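Long-range contact in QdtA (Thermoanaerobacterium thermosaccharolyticum, PDB 4ZU5), which belongs to the WxcM-like family of the cupin clan, a beta-sandwich protein that binds thymidine in this crystal structure: residues I61-L71 against I80-I91. Sequence-based numbering, arbitrary orientation.
Sequences ICLNGSVKIRL and IELNDPSVGLYI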
loop_
_atom_site.group_PDB
_atom_site.type_symbol
_atom_site.label_atom_id
_atom_site.label_comp_id
_atom_site.label_asym_id
_atom_site.label_seq_id
_atom_site.Cartn_x
_atom_site.Cartn_y
_atom_site.Cartn_z
ATOM N N ILE A 61 -1.080 -4.098 7.030
ATOM C CA ILE A 61 -2.216 -3.174 7.241
ATOM C C ILE A 61 -3.422 -3.646 6.454
ATOM O O ILE A 61 -3.312 -3.954 5.264
ATOM C CB ILE A 61 -1.891 -1.721 6.750
ATOM C CG1 ILE A 61 -0.492 -1.303 7.186
ATOM C CG2 ILE A 61 -2.938 -0.705 7.213
ATOM C CD1 ILE A 61 0.198 -0.387 6.206
ATOM N N CYS A 62 -4.574 -3.683 7.112
ATOM C CA CYS A 62 -5.810 -4.114 6.447
ATOM C C CYS A 62 -6.605 -2.897 6.045
ATOM O O CYS A 62 -6.993 -2.099 6.911
ATOM C CB CYS A 62 -6.603 -5.001 7.382
ATOM S SG CYS A 62 -8.196 -5.367 6.605
ATOM N N LEU A 63 -6.654 -2.622 4.732
ATOM C CA LEU A 63 -7.108 -1.347 4.189
ATOM C C LEU A 63 -8.630 -1.361 3.988
ATOM O O LEU A 63 -9.239 -0.322 3.833
ATOM C CB LEU A 63 -6.414 -1.034 2.843
ATOM C CG LEU A 63 -4.888 -0.885 2.975
ATOM C CD1 LEU A 63 -4.296 -0.310 1.698
ATOM C CD2 LEU A 63 -4.515 0.011 4.130
ATOM N N ASN A 64 -9.212 -2.552 4.034
ATOM C CA ASN A 64 -10.654 -2.703 3.868
ATOM C C ASN A 64 -11.032 -4.082 4.415
ATOM O O ASN A 64 -10.275 -5.064 4.291
ATOM C CB ASN A 64 -11.056 -2.657 2.406
ATOM C CG ASN A 64 -12.559 -2.556 2.246
ATOM O OD1 ASN A 64 -13.228 -1.681 2.823
ATOM N ND2 ASN A 64 -13.095 -3.478 1.482
ATOM N N GLY A 65 -12.166 -4.118 5.100
ATOM C CA GLY A 65 -12.625 -5.351 5.730
ATOM C C GLY A 65 -11.802 -5.707 6.953
ATOM O O GLY A 65 -11.380 -4.829 7.703
ATOM N N SER A 66 -11.631 -7.009 7.142
ATOM C CA SER A 66 -10.940 -7.555 8.282
ATOM C C SER A 66 -10.253 -8.862 7.938
ATOM O O SER A 66 -10.654 -9.581 7.003
ATOM C CB SER A 66 -11.978 -7.745 9.404
ATOM O OG SER A 66 -11.824 -9.049 9.914
ATOM N N VAL A 67 -9.159 -9.156 8.663
ATOM C CA VAL A 67 -8.350 -10.331 8.481
ATOM C C VAL A 67 -7.644 -10.589 9.818
ATOM O O VAL A 67 -7.321 -9.659 10.563
ATOM C CB VAL A 67 -7.295 -10.205 7.351
ATOM C CG1 VAL A 67 -6.369 -9.008 7.607
ATOM C CG2 VAL A 67 -6.475 -11.470 7.187
ATOM N N LYS A 68 -7.428 -11.860 10.087
ATOM C CA LYS A 68 -6.798 -12.316 11.312
ATOM C C LYS A 68 -5.401 -12.826 11.053
ATOM O O LYS A 68 -5.127 -13.633 10.133
ATOM C CB LYS A 68 -7.696 -13.402 11.961
ATOM C CG LYS A 68 -8.926 -12.845 12.669
ATOM C CD LYS A 68 -9.769 -13.966 13.260
ATOM C CE LYS A 68 -11.129 -13.466 13.681
ATOM N NZ LYS A 68 -11.975 -13.306 12.479
ATOM N N ILE A 69 -4.465 -12.349 11.883
ATOM C CA ILE A 69 -3.089 -12.720 11.728
ATOM C C ILE A 69 -2.721 -13.563 12.928
ATOM O O ILE A 69 -2.817 -13.094 14.069
ATOM C CB ILE A 69 -2.109 -11.522 11.753
ATOM C CG1 ILE A 69 -2.565 -10.373 10.879
ATOM C CG2 ILE A 69 -0.718 -12.007 11.411
ATOM C CD1 ILE A 69 -2.955 -10.762 9.477
ATOM N N ARG A 70 -2.335 -14.799 12.660
ATOM C CA ARG A 70 -1.836 -15.686 13.719
ATOM C C ARG A 70 -0.327 -15.540 13.755
ATOM O O ARG A 70 0.350 -15.856 12.794
ATOM C CB ARG A 70 -2.243 -17.142 13.444
ATOM C CG ARG A 70 -1.589 -18.206 14.324
ATOM C CD ARG A 70 -2.060 -19.648 13.997
ATOM N NE ARG A 70 -3.512 -19.805 14.080
ATOM C CZ ARG A 70 -4.333 -19.952 13.045
ATOM N NH1 ARG A 70 -3.895 -19.981 11.798
ATOM N NH2 ARG A 70 -5.624 -20.010 13.255
ATOM N N LEU A 71 0.186 -15.040 14.878
ATOM C CA LEU A 71 1.589 -14.846 15.095
ATOM C C LEU A 71 2.063 -15.891 16.087
ATOM O O LEU A 71 1.432 -16.119 17.123
ATOM C CB LEU A 71 1.873 -13.470 15.707
ATOM C CG LEU A 71 1.228 -12.330 14.923
ATOM C CD1 LEU A 71 1.105 -11.075 15.779
ATOM C CD2 LEU A 71 2.075 -12.090 13.707
ATOM N N ILE A 80 -4.177 -11.583 16.094
ATOM C CA ILE A 80 -4.527 -10.187 16.034
ATOM C C ILE A 80 -5.459 -9.971 14.851
ATOM O O ILE A 80 -5.129 -10.400 13.734
ATOM C CB ILE A 80 -3.265 -9.372 15.697
ATOM C CG1 ILE A 80 -2.145 -9.685 16.694
ATOM C CG2 ILE A 80 -3.612 -7.897 15.674
ATOM C CD1 ILE A 80 -2.391 -9.051 18.029
ATOM N N GLU A 81 -6.582 -9.307 15.092
ATOM C CA GLU A 81 -7.471 -8.916 14.015
ATOM C C GLU A 81 -7.194 -7.510 13.547
ATOM O O GLU A 81 -7.184 -6.558 14.328
ATOM C CB GLU A 81 -8.936 -9.023 14.427
ATOM C CG GLU A 81 -9.862 -8.794 13.262
ATOM C CD GLU A 81 -11.312 -8.936 13.648
ATOM O OE1 GLU A 81 -11.653 -9.948 14.264
ATOM O OE2 GLU A 81 -12.079 -8.042 13.322
ATOM N N LEU A 82 -6.938 -7.397 12.257
ATOM C CA LEU A 82 -6.699 -6.120 11.638
ATOM C C LEU A 82 -7.925 -5.712 10.857
ATOM O O LEU A 82 -8.415 -6.502 10.041
ATOM C CB LEU A 82 -5.512 -6.205 10.670
ATOM C CG LEU A 82 -4.169 -6.572 11.286
ATOM C CD1 LEU A 82 -3.094 -6.704 10.235
ATOM C CD2 LEU A 82 -3.778 -5.470 12.283
ATOM N N ASN A 83 -8.378 -4.494 11.123
ATOM C CA ASN A 83 -9.645 -4.000 10.607
ATOM C C ASN A 83 -9.732 -2.515 10.600
ATOM O O ASN A 83 -10.808 -1.977 10.377
ATOM C CB ASN A 83 -10.772 -4.535 11.489
ATOM C CG ASN A 83 -10.583 -4.159 12.944
ATOM O OD1 ASN A 83 -9.981 -3.129 13.282
ATOM N ND2 ASN A 83 -11.080 -5.012 13.822
ATOM N N ASP A 84 -8.604 -1.855 10.823
ATOM C CA ASP A 84 -8.535 -0.428 10.807
ATOM C C ASP A 84 -7.404 -0.024 9.860
ATOM O O ASP A 84 -6.275 -0.257 10.168
ATOM C CB ASP A 84 -8.269 0.009 12.258
ATOM C CG ASP A 84 -8.286 1.489 12.461
ATOM O OD1 ASP A 84 -8.052 2.291 11.532
ATOM O OD2 ASP A 84 -8.500 1.921 13.611
ATOM N N PRO A 85 -7.680 0.744 8.801
ATOM C CA PRO A 85 -6.574 1.137 7.944
ATOM C C PRO A 85 -5.496 2.029 8.598
ATOM O O PRO A 85 -4.410 2.177 8.034
ATOM C CB PRO A 85 -7.275 1.864 6.786
ATOM C CG PRO A 85 -8.672 1.306 6.764
ATOM C CD PRO A 85 -9.000 1.021 8.214
ATOM N N SER A 86 -5.769 2.650 9.750
ATOM C CA SER A 86 -4.771 3.517 10.389
ATOM C C SER A 86 -3.922 2.821 11.400
ATOM O O SER A 86 -3.195 3.501 12.152
ATOM C CB SER A 86 -5.455 4.682 11.110
ATOM O OG SER A 86 -6.259 4.212 12.183
ATOM N N VAL A 87 -4.011 1.508 11.446
ATOM C CA VAL A 87 -3.208 0.681 12.368
ATOM C C VAL A 87 -2.396 -0.348 11.583
ATOM O O VAL A 87 -2.927 -1.111 10.772
ATOM C CB VAL A 87 -4.090 -0.041 13.391
ATOM C CG1 VAL A 87 -3.325 -1.068 14.206
ATOM C CG2 VAL A 87 -4.745 0.991 14.302
ATOM N N GLY A 88 -1.086 -0.361 11.810
ATOM C CA GLY A 88 -0.218 -1.350 11.187
ATOM C C GLY A 88 0.313 -2.350 12.199
ATOM O O GLY A 88 0.553 -1.991 13.373
ATOM N N LEU A 89 0.576 -3.553 11.713
ATOM C CA LEU A 89 1.176 -4.611 12.529
ATOM C C LEU A 89 2.601 -4.777 12.051
ATOM O O LEU A 89 2.875 -5.318 10.977
ATOM C CB LEU A 89 0.372 -5.911 12.433
ATOM C CG LEU A 89 0.922 -7.110 13.212
ATOM C CD1 LEU A 89 0.722 -6.834 14.677
ATOM C CD2 LEU A 89 0.151 -8.340 12.786
ATOM N N TYR A 90 3.517 -4.340 12.899
ATOM C CA TYR A 90 4.943 -4.546 12.660
ATOM C C TYR A 90 5.318 -5.926 13.086
ATOM O O TYR A 90 5.009 -6.366 14.205
ATOM C CB TYR A 90 5.759 -3.584 13.516
ATOM C CG TYR A 90 7.246 -3.888 13.574
ATOM C CD1 TYR A 90 8.066 -3.714 12.477
ATOM C CD2 TYR A 90 7.809 -4.447 14.696
ATOM C CE1 TYR A 90 9.400 -4.118 12.515
ATOM C CE2 TYR A 90 9.138 -4.825 14.745
ATOM C CZ TYR A 90 9.949 -4.630 13.658
ATOM O OH TYR A 90 11.294 -5.020 13.772
ATOM N N ILE A 91 6.038 -6.592 12.203
ATOM C CA ILE A 91 6.537 -7.925 12.485
ATOM C C ILE A 91 7.995 -7.987 12.138
ATOM O O ILE A 91 8.364 -7.912 10.994
ATOM C CB ILE A 91 5.808 -9.034 11.684
ATOM C CG1 ILE A 91 4.314 -8.979 11.952
ATOM C CG2 ILE A 91 6.360 -10.412 12.051
ATOM C CD1 ILE A 91 3.484 -9.863 11.035
HETATM O O HOH W 1 -4.922 -2.619 9.869
HETATM O O HOH W 2 -12.964 -3.176 9.233
#
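A single water is gripped by three backbone groups where Cys62 faces the turn Asp84 to Val87: it accepts from Cys62 N (3.0 Å) and donates to Asp84 O and Val87 O. Cys62 N and Val87 O lie 4.8 Å apart, too far for a direct bond, consistent with the water standing in for one. Asp84 O also accepts Val87 N, closing a type I turn, while Asp84 OD1 accepts from Ser86 N, which makes an Asx turn, and from Ser86 OG on the same carboxylate face.

Direct backbone bonding belongs to the hairpin of strands 67-73 and 76-82. Val67 and Ile69 pair with Leu82 and Ile80 through four bonds, of which Ile69 N to Ile80 O is the shortest, at 2.8 Å with 170° at the hydrogen. Between them lies the non-hydrogen-bonded pair Lys68 and Glu81. Glu81 splits its carboxylate: OE1 reaches Lys68 NZ in a long salt bridge (3.8 Å), and OE2 receives Asn83 ND2 from above its plane (3.2 Å). Asp101 is the main salt-bridge partner of Lys68 NZ.

The other face of the hairpin carries Val67, Ile69, Ile80 and Leu82 and meets the second sheet. Leu82 CG lies anti to its carbonyl carbon (chi1 -62°), which brings CD1 to 3.8 Å from Ile69 CG1; Leu89 runs the opposite way alongside that isoleucine, its CD2 against CG1 and CG2. Leu82 CB rests 3.7 Å from Cys62 CB. Leu71 forks, CD1 going to Ile80 CG1 and CD2 to Ile91 CD1 (3.8 Å).

Pro85 O is hydrogen-bonded to Tyr38 OH of the second subunit. The chemistry thus divides by location: direct bonds zip the hairpin, aliphatic branches join the two cupin sheets, and a water links strand 58-64 to the start of strand 87-91.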